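Local coordinates for polymerase X (Deinococcus radiodurans, PDB 2W9M), which probably synthesises DNA from deoxyribonucleoside triphosphates as a family X repair polymerase, and carries a zinc-binding polymerase/histidinol phosphatase (PHP) domain, at residues W499-L503 and Q532-A536; N489-A493 and D525-G529; L476-E480 and E507-F511; A185-R190 and L249-E253. All coordinates share one frame; numbering follows the deposited sequence.

Contact 1: W499-L503 and Q532-A536; sequences WREAL and QARKA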
loop_
_atom_site.group_PDB
_atom_site.type_symbol
_atom_site.label_atom_id
_atom_site.label_comp_id
_atom_site.label_asym_id
_atom_site.label_seq_id
_atom_site.Cartn_x
_atom_site.Cartn_y
_atom_site.Cartn_z
ATOM N N TRP A 499 -8.389 -6.470 -5.412
ATOM C CA TRP A 499 -8.226 -7.779 -6.045
ATOM C C TRP A 499 -9.561 -8.332 -6.532
ATOM O O TRP A 499 -9.601 -9.145 -7.452
ATOM C CB TRP A 499 -7.523 -8.782 -5.122
ATOM C CG TRP A 499 -8.323 -9.193 -3.922
ATOM C CD1 TRP A 499 -8.248 -8.660 -2.669
ATOM C CD2 TRP A 499 -9.315 -10.229 -3.857
ATOM N NE1 TRP A 499 -9.133 -9.291 -1.829
ATOM C CE2 TRP A 499 -9.798 -10.257 -2.533
ATOM C CE3 TRP A 499 -9.842 -11.126 -4.787
ATOM C CZ2 TRP A 499 -10.783 -11.155 -2.120
ATOM C CZ3 TRP A 499 -10.816 -12.014 -4.374
ATOM C CH2 TRP A 499 -11.277 -12.021 -3.052
ATOM N N ARG A 500 -10.652 -7.876 -5.925
ATOM C CA ARG A 500 -11.978 -8.316 -6.338
ATOM C C ARG A 500 -12.309 -7.821 -7.733
ATOM O O ARG A 500 -12.891 -8.549 -8.527
ATOM C CB ARG A 500 -13.040 -7.857 -5.338
ATOM C CG ARG A 500 -13.016 -8.640 -4.040
ATOM C CD ARG A 500 -13.669 -7.877 -2.906
ATOM N NE ARG A 500 -13.326 -8.463 -1.615
ATOM C CZ ARG A 500 -12.229 -8.162 -0.928
ATOM N NH1 ARG A 500 -11.368 -7.274 -1.408
ATOM N NH2 ARG A 500 -11.992 -8.748 0.238
ATOM N N GLU A 501 -11.937 -6.582 -8.033
ATOM C CA GLU A 501 -12.175 -6.022 -9.360
ATOM C C GLU A 501 -11.204 -6.594 -10.392
ATOM O O GLU A 501 -11.565 -6.780 -11.553
ATOM C CB GLU A 501 -12.092 -4.498 -9.329
ATOM C CG GLU A 501 -13.131 -3.843 -8.427
ATOM C CD GLU A 501 -14.560 -4.108 -8.879
ATOM O OE1 GLU A 501 -14.752 -4.638 -9.996
ATOM O OE2 GLU A 501 -15.493 -3.782 -8.117
ATOM N N ALA A 502 -9.979 -6.875 -9.962
ATOM C CA ALA A 502 -8.987 -7.525 -10.814
ATOM C C ALA A 502 -9.430 -8.935 -11.199
ATOM O O ALA A 502 -9.197 -9.384 -12.317
ATOM C CB ALA A 502 -7.638 -7.571 -10.115
ATOM N N LEU A 503 -10.062 -9.631 -10.259
ATOM C CA LEU A 503 -10.587 -10.970 -10.510
ATOM C C LEU A 503 -11.631 -10.937 -11.621
ATOM O O LEU A 503 -11.653 -11.806 -12.486
ATOM C CB LEU A 503 -11.196 -11.560 -9.231
ATOM C CG LEU A 503 -11.791 -12.967 -9.331
ATOM C CD1 LEU A 503 -10.745 -13.971 -9.783
ATOM C CD2 LEU A 503 -12.395 -13.386 -8.002
ATOM N N GLN A 532 -2.247 -9.794 -3.464
ATOM C CA GLN A 532 -3.516 -9.371 -4.046
ATOM C C GLN A 532 -3.670 -9.910 -5.471
ATOM O O GLN A 532 -4.738 -10.396 -5.850
ATOM C CB GLN A 532 -3.630 -7.842 -4.053
ATOM C CG GLN A 532 -3.295 -7.179 -2.724
ATOM C CD GLN A 532 -4.043 -7.792 -1.549
ATOM O OE1 GLN A 532 -5.273 -7.757 -1.485
ATOM N NE2 GLN A 532 -3.294 -8.347 -0.606
ATOM N N ALA A 533 -2.602 -9.819 -6.258
ATOM C CA ALA A 533 -2.625 -10.299 -7.638
ATOM C C ALA A 533 -2.898 -11.803 -7.720
ATOM O O ALA A 533 -3.594 -12.268 -8.621
ATOM C CB ALA A 533 -1.321 -9.954 -8.344
ATOM N N ARG A 534 -2.352 -12.560 -6.776
ATOM C CA ARG A 534 -2.509 -14.011 -6.791
ATOM C C ARG A 534 -3.942 -14.452 -6.476
ATOM O O ARG A 534 -4.424 -15.448 -7.010
ATOM C CB ARG A 534 -1.507 -14.672 -5.847
ATOM C CG ARG A 534 -0.067 -14.476 -6.283
ATOM C CD ARG A 534 0.899 -14.889 -5.199
ATOM N NE ARG A 534 0.810 -16.315 -4.911
ATOM C CZ ARG A 534 1.504 -17.250 -5.555
ATOM N NH1 ARG A 534 2.333 -16.903 -6.531
ATOM N NH2 ARG A 534 1.369 -18.530 -5.227
ATOM N N LYS A 535 -4.623 -13.703 -5.619
ATOM C CA LYS A 535 -6.026 -13.983 -5.341
ATOM C C LYS A 535 -6.881 -13.697 -6.571
ATOM O O LYS A 535 -7.935 -14.298 -6.755
ATOM C CB LYS A 535 -6.505 -13.167 -4.140
ATOM C CG LYS A 535 -5.797 -13.544 -2.849
ATOM C CD LYS A 535 -5.782 -12.400 -1.857
ATOM C CE LYS A 535 -7.170 -12.109 -1.315
ATOM N NZ LYS A 535 -7.181 -10.841 -0.531
ATOM N N ALA A 536 -6.423 -12.779 -7.416
ATOM C CA ALA A 536 -7.145 -12.465 -8.638
ATOM C C ALA A 536 -6.821 -13.490 -9.724
ATOM O O ALA A 536 -7.473 -13.536 -10.765
ATOM C CB ALA A 536 -6.820 -11.056 -9.104
#

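Contact 2: N489-A493 and D525-G529; sequences NANAA and DARYG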
loop_
_atom_site.group_PDB
_atom_site.type_symbol
_atom_site.label_atom_id
_atom_site.label_comp_id
_atom_site.label_asym_id
_atom_site.label_seq_id
_atom_site.Cartn_x
_atom_site.Cartn_y
_atom_site.Cartn_z
ATOM N N ASN A 489 -1.721 -1.187 -6.940
ATOM C CA ASN A 489 -0.764 -0.493 -6.095
ATOM C C ASN A 489 -0.412 -1.343 -4.888
ATOM O O ASN A 489 -1.266 -1.641 -4.053
ATOM C CB ASN A 489 -1.317 0.872 -5.678
ATOM C CG ASN A 489 -0.245 1.803 -5.159
ATOM O OD1 ASN A 489 0.355 1.555 -4.116
ATOM N ND2 ASN A 489 -0.000 2.886 -5.885
ATOM N N ALA A 490 0.851 -1.743 -4.814
ATOM C CA ALA A 490 1.311 -2.669 -3.787
ATOM C C ALA A 490 1.464 -2.048 -2.397
ATOM O O ALA A 490 1.617 -2.772 -1.415
ATOM C CB ALA A 490 2.614 -3.337 -4.220
ATOM N N ASN A 491 1.438 -0.721 -2.305
ATOM C CA ASN A 491 1.518 -0.072 -0.995
ATOM C C ASN A 491 0.395 -0.578 -0.094
ATOM O O ASN A 491 -0.773 -0.525 -0.472
ATOM C CB ASN A 491 1.479 1.456 -1.121
ATOM C CG ASN A 491 1.605 2.161 0.226
ATOM O OD1 ASN A 491 0.652 2.229 1.003
ATOM N ND2 ASN A 491 2.785 2.697 0.500
ATOM N N ALA A 492 0.758 -1.068 1.089
ATOM C CA ALA A 492 -0.188 -1.721 2.003
ATOM C C ALA A 492 -1.394 -0.865 2.394
ATOM O O ALA A 492 -2.417 -1.395 2.832
ATOM C CB ALA A 492 0.535 -2.216 3.253
ATOM N N ALA A 493 -1.282 0.449 2.247
ATOM C CA ALA A 493 -2.393 1.332 2.586
ATOM C C ALA A 493 -3.302 1.564 1.391
ATOM O O ALA A 493 -4.344 2.209 1.511
ATOM C CB ALA A 493 -1.891 2.651 3.121
ATOM N N ASP A 525 7.472 -3.667 -0.634
ATOM C CA ASP A 525 6.020 -3.735 -0.544
ATOM C C ASP A 525 5.449 -4.592 -1.670
ATOM O O ASP A 525 4.310 -5.047 -1.593
ATOM C CB ASP A 525 5.403 -2.335 -0.577
ATOM C CG ASP A 525 5.579 -1.589 0.735
ATOM O OD1 ASP A 525 5.131 -0.426 0.827
ATOM O OD2 ASP A 525 6.172 -2.166 1.675
ATOM N N ALA A 526 6.249 -4.805 -2.711
ATOM C CA ALA A 526 5.826 -5.602 -3.861
ATOM C C ALA A 526 5.133 -6.884 -3.412
ATOM O O ALA A 526 4.169 -7.336 -4.027
ATOM C CB ALA A 526 7.013 -5.928 -4.733
ATOM N N ARG A 527 5.640 -7.453 -2.327
ATOM C CA ARG A 527 5.107 -8.672 -1.734
ATOM C C ARG A 527 3.623 -8.579 -1.367
ATOM O O ARG A 527 2.907 -9.576 -1.426
ATOM C CB ARG A 527 5.954 -9.026 -0.512
ATOM C CG ARG A 527 5.241 -9.693 0.633
ATOM C CD ARG A 527 5.998 -9.401 1.927
ATOM N NE ARG A 527 5.944 -10.516 2.868
ATOM C CZ ARG A 527 6.363 -10.446 4.127
ATOM N NH1 ARG A 527 6.857 -9.307 4.597
ATOM N NH2 ARG A 527 6.281 -11.508 4.919
ATOM N N TYR A 528 3.162 -7.387 -0.999
ATOM C CA TYR A 528 1.754 -7.186 -0.661
ATOM C C TYR A 528 0.883 -7.082 -1.908
ATOM O O TYR A 528 -0.237 -7.585 -1.931
ATOM C CB TYR A 528 1.570 -5.944 0.221
ATOM C CG TYR A 528 2.430 -5.950 1.461
ATOM C CD1 TYR A 528 3.445 -5.013 1.633
ATOM C CD2 TYR A 528 2.236 -6.899 2.456
ATOM C CE1 TYR A 528 4.239 -5.019 2.763
ATOM C CE2 TYR A 528 3.024 -6.913 3.592
ATOM C CZ TYR A 528 4.023 -5.970 3.741
ATOM O OH TYR A 528 4.807 -5.983 4.873
ATOM N N GLY A 529 1.399 -6.419 -2.936
ATOM C CA GLY A 529 0.709 -6.333 -4.210
ATOM C C GLY A 529 0.574 -7.701 -4.851
ATOM O O GLY A 529 -0.462 -8.031 -5.423
HETATM O O HOH W 1 5.404 1.627 -0.588
#

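Contact 3: L476-E480 and E507-F511; sequences LGACE and ERLKF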
loop_
_atom_site.group_PDB
_atom_site.type_symbol
_atom_site.label_atom_id
_atom_site.label_comp_id
_atom_site.label_asym_id
_atom_site.label_seq_id
_atom_site.Cartn_x
_atom_site.Cartn_y
_atom_site.Cartn_z
ATOM N N LEU A 476 -12.728 1.222 -16.250
ATOM C CA LEU A 476 -11.952 0.058 -16.666
ATOM C C LEU A 476 -12.217 -0.292 -18.128
ATOM O O LEU A 476 -11.309 -0.701 -18.850
ATOM C CB LEU A 476 -12.244 -1.142 -15.762
ATOM C CG LEU A 476 -11.759 -1.030 -14.318
ATOM C CD1 LEU A 476 -11.924 -2.353 -13.584
ATOM C CD2 LEU A 476 -10.309 -0.584 -14.281
ATOM N N GLY A 477 -13.463 -0.129 -18.559
ATOM C CA GLY A 477 -13.819 -0.339 -19.951
ATOM C C GLY A 477 -13.037 0.604 -20.846
ATOM O O GLY A 477 -12.540 0.210 -21.902
ATOM N N ALA A 478 -12.917 1.856 -20.410
ATOM C CA ALA A 478 -12.148 2.851 -21.146
ATOM C C ALA A 478 -10.667 2.478 -21.204
ATOM O O ALA A 478 -9.980 2.779 -22.181
ATOM C CB ALA A 478 -12.336 4.218 -20.537
ATOM N N CYS A 479 -10.177 1.813 -20.161
ATOM C CA CYS A 479 -8.794 1.339 -20.145
ATOM C C CYS A 479 -8.608 0.250 -21.189
ATOM O O CYS A 479 -7.633 0.255 -21.943
ATOM C CB CYS A 479 -8.415 0.789 -18.765
ATOM S SG CYS A 479 -8.186 2.038 -17.487
ATOM N N GLU A 480 -9.550 -0.686 -21.219
ATOM C CA GLU A 480 -9.502 -1.796 -22.160
ATOM C C GLU A 480 -9.500 -1.281 -23.595
ATOM O O GLU A 480 -8.745 -1.765 -24.437
ATOM C CB GLU A 480 -10.692 -2.730 -21.938
ATOM C CG GLU A 480 -10.723 -3.926 -22.875
ATOM C CD GLU A 480 -11.998 -4.741 -22.742
ATOM O OE1 GLU A 480 -13.033 -4.165 -22.341
ATOM O OE2 GLU A 480 -11.964 -5.955 -23.040
ATOM N N GLU A 507 -9.418 -11.123 -17.591
ATOM C CA GLU A 507 -9.411 -11.559 -18.982
ATOM C C GLU A 507 -9.286 -10.380 -19.935
ATOM O O GLU A 507 -8.975 -10.559 -21.112
ATOM C CB GLU A 507 -10.699 -12.318 -19.307
ATOM C CG GLU A 507 -11.017 -13.471 -18.370
ATOM C CD GLU A 507 -10.312 -14.754 -18.760
ATOM O OE1 GLU A 507 -9.127 -14.688 -19.151
ATOM O OE2 GLU A 507 -10.946 -15.829 -18.675
ATOM N N ARG A 508 -9.523 -9.174 -19.426
ATOM C CA ARG A 508 -9.684 -8.009 -20.293
ATOM C C ARG A 508 -8.619 -6.920 -20.128
ATOM O O ARG A 508 -8.515 -6.017 -20.954
ATOM C CB ARG A 508 -11.084 -7.413 -20.116
ATOM C CG ARG A 508 -12.204 -8.431 -20.321
ATOM C CD ARG A 508 -13.431 -7.791 -20.952
ATOM N NE ARG A 508 -14.357 -7.250 -19.962
ATOM C CZ ARG A 508 -15.212 -6.261 -20.207
ATOM N NH1 ARG A 508 -15.242 -5.692 -21.405
ATOM N NH2 ARG A 508 -16.027 -5.832 -19.250
ATOM N N LEU A 509 -7.824 -7.004 -19.070
ATOM C CA LEU A 509 -6.820 -5.978 -18.816
ATOM C C LEU A 509 -5.432 -6.567 -18.610
ATOM O O LEU A 509 -5.285 -7.727 -18.218
ATOM C CB LEU A 509 -7.198 -5.143 -17.589
ATOM C CG LEU A 509 -8.562 -4.455 -17.603
ATOM C CD1 LEU A 509 -8.927 -3.963 -16.207
ATOM C CD2 LEU A 509 -8.565 -3.315 -18.599
ATOM N N LYS A 510 -4.418 -5.757 -18.895
ATOM C CA LYS A 510 -3.072 -6.035 -18.429
ATOM C C LYS A 510 -2.869 -5.215 -17.167
ATOM O O LYS A 510 -3.336 -4.085 -17.076
ATOM C CB LYS A 510 -2.037 -5.655 -19.485
ATOM C CG LYS A 510 -1.922 -6.653 -20.621
ATOM C CD LYS A 510 -0.550 -6.593 -21.276
ATOM C CE LYS A 510 0.471 -7.434 -20.519
ATOM N NZ LYS A 510 0.563 -7.062 -19.079
ATOM N N PHE A 511 -2.184 -5.778 -16.187
ATOM C CA PHE A 511 -2.012 -5.087 -14.918
ATOM C C PHE A 511 -0.555 -4.741 -14.662
ATOM O O PHE A 511 0.351 -5.278 -15.303
ATOM C CB PHE A 511 -2.554 -5.935 -13.769
ATOM C CG PHE A 511 -4.003 -6.290 -13.917
ATOM C CD1 PHE A 511 -4.381 -7.415 -14.626
ATOM C CD2 PHE A 511 -4.986 -5.490 -13.359
ATOM C CE1 PHE A 511 -5.714 -7.741 -14.772
ATOM C CE2 PHE A 511 -6.318 -5.812 -13.497
ATOM C CZ PHE A 511 -6.683 -6.943 -14.206
#

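Contact 4: A185-R190 and L249-E253; sequences AGDVRR and LRSGE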
loop_
_atom_site.group_PDB
_atom_site.type_symbol
_atom_site.label_atom_id
_atom_site.label_comp_id
_atom_site.label_asym_id
_atom_site.label_seq_id
_atom_site.Cartn_x
_atom_site.Cartn_y
_atom_site.Cartn_z
ATOM N N ALA A 185 -1.567 -17.765 9.731
ATOM C CA ALA A 185 -2.907 -18.307 9.596
ATOM C C ALA A 185 -3.908 -17.191 9.367
ATOM O O ALA A 185 -3.546 -16.012 9.346
ATOM C CB ALA A 185 -3.279 -19.108 10.830
ATOM N N GLY A 186 -5.169 -17.571 9.190
ATOM C CA GLY A 186 -6.246 -16.613 9.052
ATOM C C GLY A 186 -5.980 -15.511 8.046
ATOM O O GLY A 186 -5.563 -15.767 6.918
ATOM N N ASP A 187 -6.215 -14.277 8.472
ATOM C CA ASP A 187 -6.231 -13.136 7.564
ATOM C C ASP A 187 -4.875 -12.813 6.934
ATOM O O ASP A 187 -4.804 -12.525 5.741
ATOM C CB ASP A 187 -6.828 -11.911 8.261
ATOM C CG ASP A 187 -8.277 -12.126 8.675
ATOM O OD1 ASP A 187 -8.811 -13.230 8.427
ATOM O OD2 ASP A 187 -8.885 -11.195 9.245
ATOM N N VAL A 188 -3.802 -12.869 7.719
ATOM C CA VAL A 188 -2.472 -12.579 7.183
ATOM C C VAL A 188 -2.017 -13.640 6.176
ATOM O O VAL A 188 -1.354 -13.322 5.188
ATOM C CB VAL A 188 -1.408 -12.399 8.292
ATOM C CG1 VAL A 188 -1.945 -11.500 9.384
ATOM C CG2 VAL A 188 -0.995 -13.738 8.868
ATOM N N ARG A 189 -2.390 -14.893 6.420
ATOM C CA ARG A 189 -1.991 -15.992 5.542
ATOM C C ARG A 189 -2.585 -15.898 4.133
ATOM O O ARG A 189 -1.962 -16.336 3.164
ATOM C CB ARG A 189 -2.364 -17.341 6.152
ATOM C CG ARG A 189 -2.125 -18.497 5.201
ATOM C CD ARG A 189 -2.701 -19.790 5.718
ATOM N NE ARG A 189 -2.424 -20.884 4.796
ATOM C CZ ARG A 189 -3.027 -22.067 4.842
ATOM N NH1 ARG A 189 -3.944 -22.311 5.770
ATOM N NH2 ARG A 189 -2.713 -23.006 3.960
ATOM N N ARG A 190 -3.788 -15.342 4.013
ATOM C CA ARG A 190 -4.425 -15.256 2.704
ATOM C C ARG A 190 -4.473 -13.837 2.136
ATOM O O ARG A 190 -5.063 -13.602 1.080
ATOM C CB ARG A 190 -5.809 -15.909 2.719
ATOM C CG ARG A 190 -6.778 -15.327 3.719
ATOM C CD ARG A 190 -8.000 -16.225 3.854
ATOM N NE ARG A 190 -9.222 -15.439 3.954
ATOM C CZ ARG A 190 -9.656 -14.878 5.075
ATOM N NH1 ARG A 190 -8.969 -15.026 6.196
ATOM N NH2 ARG A 190 -10.778 -14.172 5.072
ATOM N N LEU A 249 -9.060 -25.161 9.469
ATOM C CA LEU A 249 -10.042 -24.431 10.268
ATOM C C LEU A 249 -9.633 -22.988 10.556
ATOM O O LEU A 249 -10.487 -22.111 10.649
ATOM C CB LEU A 249 -10.353 -25.176 11.571
ATOM C CG LEU A 249 -11.179 -26.453 11.395
ATOM C CD1 LEU A 249 -11.121 -27.302 12.640
ATOM C CD2 LEU A 249 -12.622 -26.124 11.036
ATOM N N ARG A 250 -8.334 -22.743 10.686
ATOM C CA ARG A 250 -7.837 -21.399 10.967
ATOM C C ARG A 250 -7.447 -20.651 9.685
ATOM O O ARG A 250 -6.457 -19.923 9.668
ATOM C CB ARG A 250 -6.632 -21.447 11.917
ATOM C CG ARG A 250 -6.825 -22.270 13.187
ATOM C CD ARG A 250 -7.774 -21.613 14.178
ATOM N NE ARG A 250 -7.363 -20.254 14.512
ATOM C CZ ARG A 250 -7.851 -19.547 15.529
ATOM N NH1 ARG A 250 -8.767 -20.073 16.327
ATOM N NH2 ARG A 250 -7.416 -18.313 15.749
ATOM N N SER A 251 -8.227 -20.825 8.621
ATOM C CA SER A 251 -7.928 -20.199 7.330
ATOM C C SER A 251 -8.459 -18.774 7.106
ATOM O O SER A 251 -7.730 -17.937 6.573
ATOM C CB SER A 251 -8.359 -21.101 6.171
ATOM O OG SER A 251 -7.358 -22.056 5.886
ATOM N N GLY A 252 -9.707 -18.484 7.481
ATOM C CA GLY A 252 -10.598 -19.433 8.118
ATOM C C GLY A 252 -12.082 -19.137 7.962
ATOM O O GLY A 252 -12.702 -19.578 6.996
ATOM N N GLU A 253 -12.642 -18.374 8.901
ATOM C CA GLU A 253 -14.098 -18.303 9.114
ATOM C C GLU A 253 -14.998 -18.791 7.973
ATOM O O GLU A 253 -15.628 -19.840 8.095
ATOM C CB GLU A 253 -14.539 -16.926 9.629
ATOM C CG GLU A 253 -14.444 -16.795 11.150
ATOM C CD GLU A 253 -15.083 -15.523 11.689
ATOM O OE1 GLU A 253 -15.397 -14.620 10.885
ATOM O OE2 GLU A 253 -15.272 -15.424 12.922
HETATM O O HOH W 2 -4.227 -21.513 8.518
#

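Contact 1: W499-L503 and Q532-A536
Trp-499 lays its indole against the folded tail of Lys-535, and most of the surface buried here belongs to these two residues and Ala-536. Lys-535 CE stands 3.5 Å from the centroid of the Trp-499 five-membered ring, over its face, as a CH-pi contact. The NZ beyond it lies 3.3 Å from the same centroid, 34° off the normal, which adds a cation-pi component. The bend that brings the lysine tail over the ring is at chi3 (69°). On the opposite face of the indole lies Arg-500 CG, and the guanidinium of Arg-500 continues the layer by covering Trp-499 CZ2. Nearer the backbone, Trp-499 CB rests 3.3 Å from Gln-532 O. The Gln-532 side chain crosses that of Trp-499 at about a right angle, amide and ring planes 64° apart, with OE1 3.3 Å from Trp-499 CD1 and NE2 bonded to Gly-191 O. Both helices belong to the PHP domain: helix 499-505 leads into the last strand of the parallel sheet, 511-514, and helix 526-535 follows that strand. The backbones come closest at Leu-503 and Ala-536; beside them Ala-502 CB lies 3.7 Å from Ala-536 CB. Leu-503 CD1 is 3.4 Å from Ala-536 O. His-308, from the chain leading into the PHP domain, lies parallel to the Trp-499 ring and also bonds Lys-535 O.

Contact 2: N489-A493 and D525-G529
Ala-490 fits its methyl group against the backbone of Gly-529, CB to CA 3.6 Å, where the loop leaving strand 485-489 meets the first turn of helix 526-535. Both elements belong to the PHP domain, whose parallel strands end at the trinuclear zinc site, and Gly-529, with no side chain, lets loop and helix come this near. Asp-525 makes the polar half of the contact. Its CB sits 3.9 Å from Ala-490 O, a carbonyl that Tyr-528 CB also approaches, at 3.6 Å. From there CG turns beside the backbone N (chi1 -75°), and the carboxylate runs alongside the amide of Asn-491, pointing the same way but with the two planes 79° apart. At 3.9 Å, Asp-525 OD1 and Asn-491 ND2 do not bond directly; a water bridges them. It accepts from Asn-491 ND2 at 3.0 Å and donates to Asp-525 OD1 at 2.5 Å, a short and therefore doubtful length. The same OD1 has a charged partner in Arg-164 of helix 163-176, so this carboxylate also ties the PHP domain to the polymerase part of the chain. Ala-492 and Tyr-528 add a looser apolar touch, CB to CD1 4.3 Å. Two successive Asx turns shape the loop. Asn-489 begins the first, and its ND2 bonds to Asp-516, a zinc ligand, which makes it a second-shell residue of the metal site. In the second, Asn-491 OD1 accepts from Ala-493 N at 2.9 Å, with that donor tilted 31° from the carbonyl plane.

Contact 3: L476-E480 and E507-F511
Arg-508 crosses Glu-480 at a slant, its chain bent at chi2 and again at chi3, and brings NH1 to 2.8 Å from Glu-480 OE1 as a salt bridge. Carboxylate and guanidinium planes are 73° apart, so the pair is joined through one oxygen and one nitrogen rather than edge against edge. The other oxygen, Glu-480 OE2, lies against the aliphatic part of the arginine, 3.1 Å from Arg-508 CD. Glu-480 swings CG away from its own N (chi1 -180°) and runs out extended, its CG passing 3.6 Å from Arg-508 O. Next comes Leu-509, which points its methyls into the side of helix 472-482: CD2 lies 3.8 Å from Leu-476 O and 4.1 Å from Cys-479 CB, and CD1 meets Leu-476 CD2 at 4.1 Å. Further along, Lys-510 pairs through its backbone with Val-486, as strand 511-514 begins beside strand 485-489 in the parallel PHP sheet. Helix 472-482 leads into strand 485-489 and the 507-511 loop into strand 511-514. Leucine packing thus fixes the buried side, while the ion pair, formed at the more solvent-accessible rim, is probably partly screened by water.

Contact 4: A185-R190 and L249-E253
Gly-186 N donates to Arg-250 O at 2.7 Å, the stronger of the two direct hydrogen bonds that join the segments. The second is weak: Arg-190 NH1 to Ser-251 O, 3.2 Å, with an angle of 131° at the hydrogen. A water adds a third link, accepting from Arg-189 NH1 and donating to Arg-250 O, so that this carbonyl is gripped twice. Among charged pairs, Arg-190 NH1 also bonds Asp-187 OD1 at 2.9 Å on the anti side of the carboxylate, a salt bridge within 185-190 that probably fixes NH1 between Asp-187 and the turn. Partners elsewhere hold the polar ends: Arg-190 NE pairs with Glu-305, Arg-189 NH2 with Glu-287 and Arg-250 NH2 with Glu-234, while Ser-251 OG bonds Arg-304 NH1. Lesser contacts fill the rest. Gly-186 CA offers a CA-H...O contact to Ser-251 O at 3.2 Å, Ala-185 CB lies 3.5 Å from Arg-250 O, and Arg-190 CD rests 3.2 Å from Ser-251 O. Backbone shape is unusual on both sides: Gly-186 has a positive phi of 49°, and the peptide between Ser-251 and Gly-252 is cis. A short palm helix with a glycine near its start, set against a cis-peptide turn between two helices at the start of the thumb, is familiar from DNA polymerase beta, where the corresponding elements border the pocket for the incoming nucleotide; the geometry here is consistent with that family X arrangement.

Overall arrangement
Contact 4 comes first along the chain: 185-190 meets 249-253, closing a long excursion through strands and helices of the palm that ties the palm to the start of the thumb, and it is complete before the others open. The remaining three lie in the PHP domain and all cross one another. Contact 3 opens at 476-480, contact 2 at 489-493 and contact 1 at 499-503; they close in the same order, at 507-511, 525-529 and 532-536. Contacts 1 and 2 share helix 526-535, and contact 1 touches contact 3 through Ala-502 O and Phe-511 CZ. Lys-535 CD packing on Arg-190 O joins contact 1 to contact 4, and so PHP domain to palm.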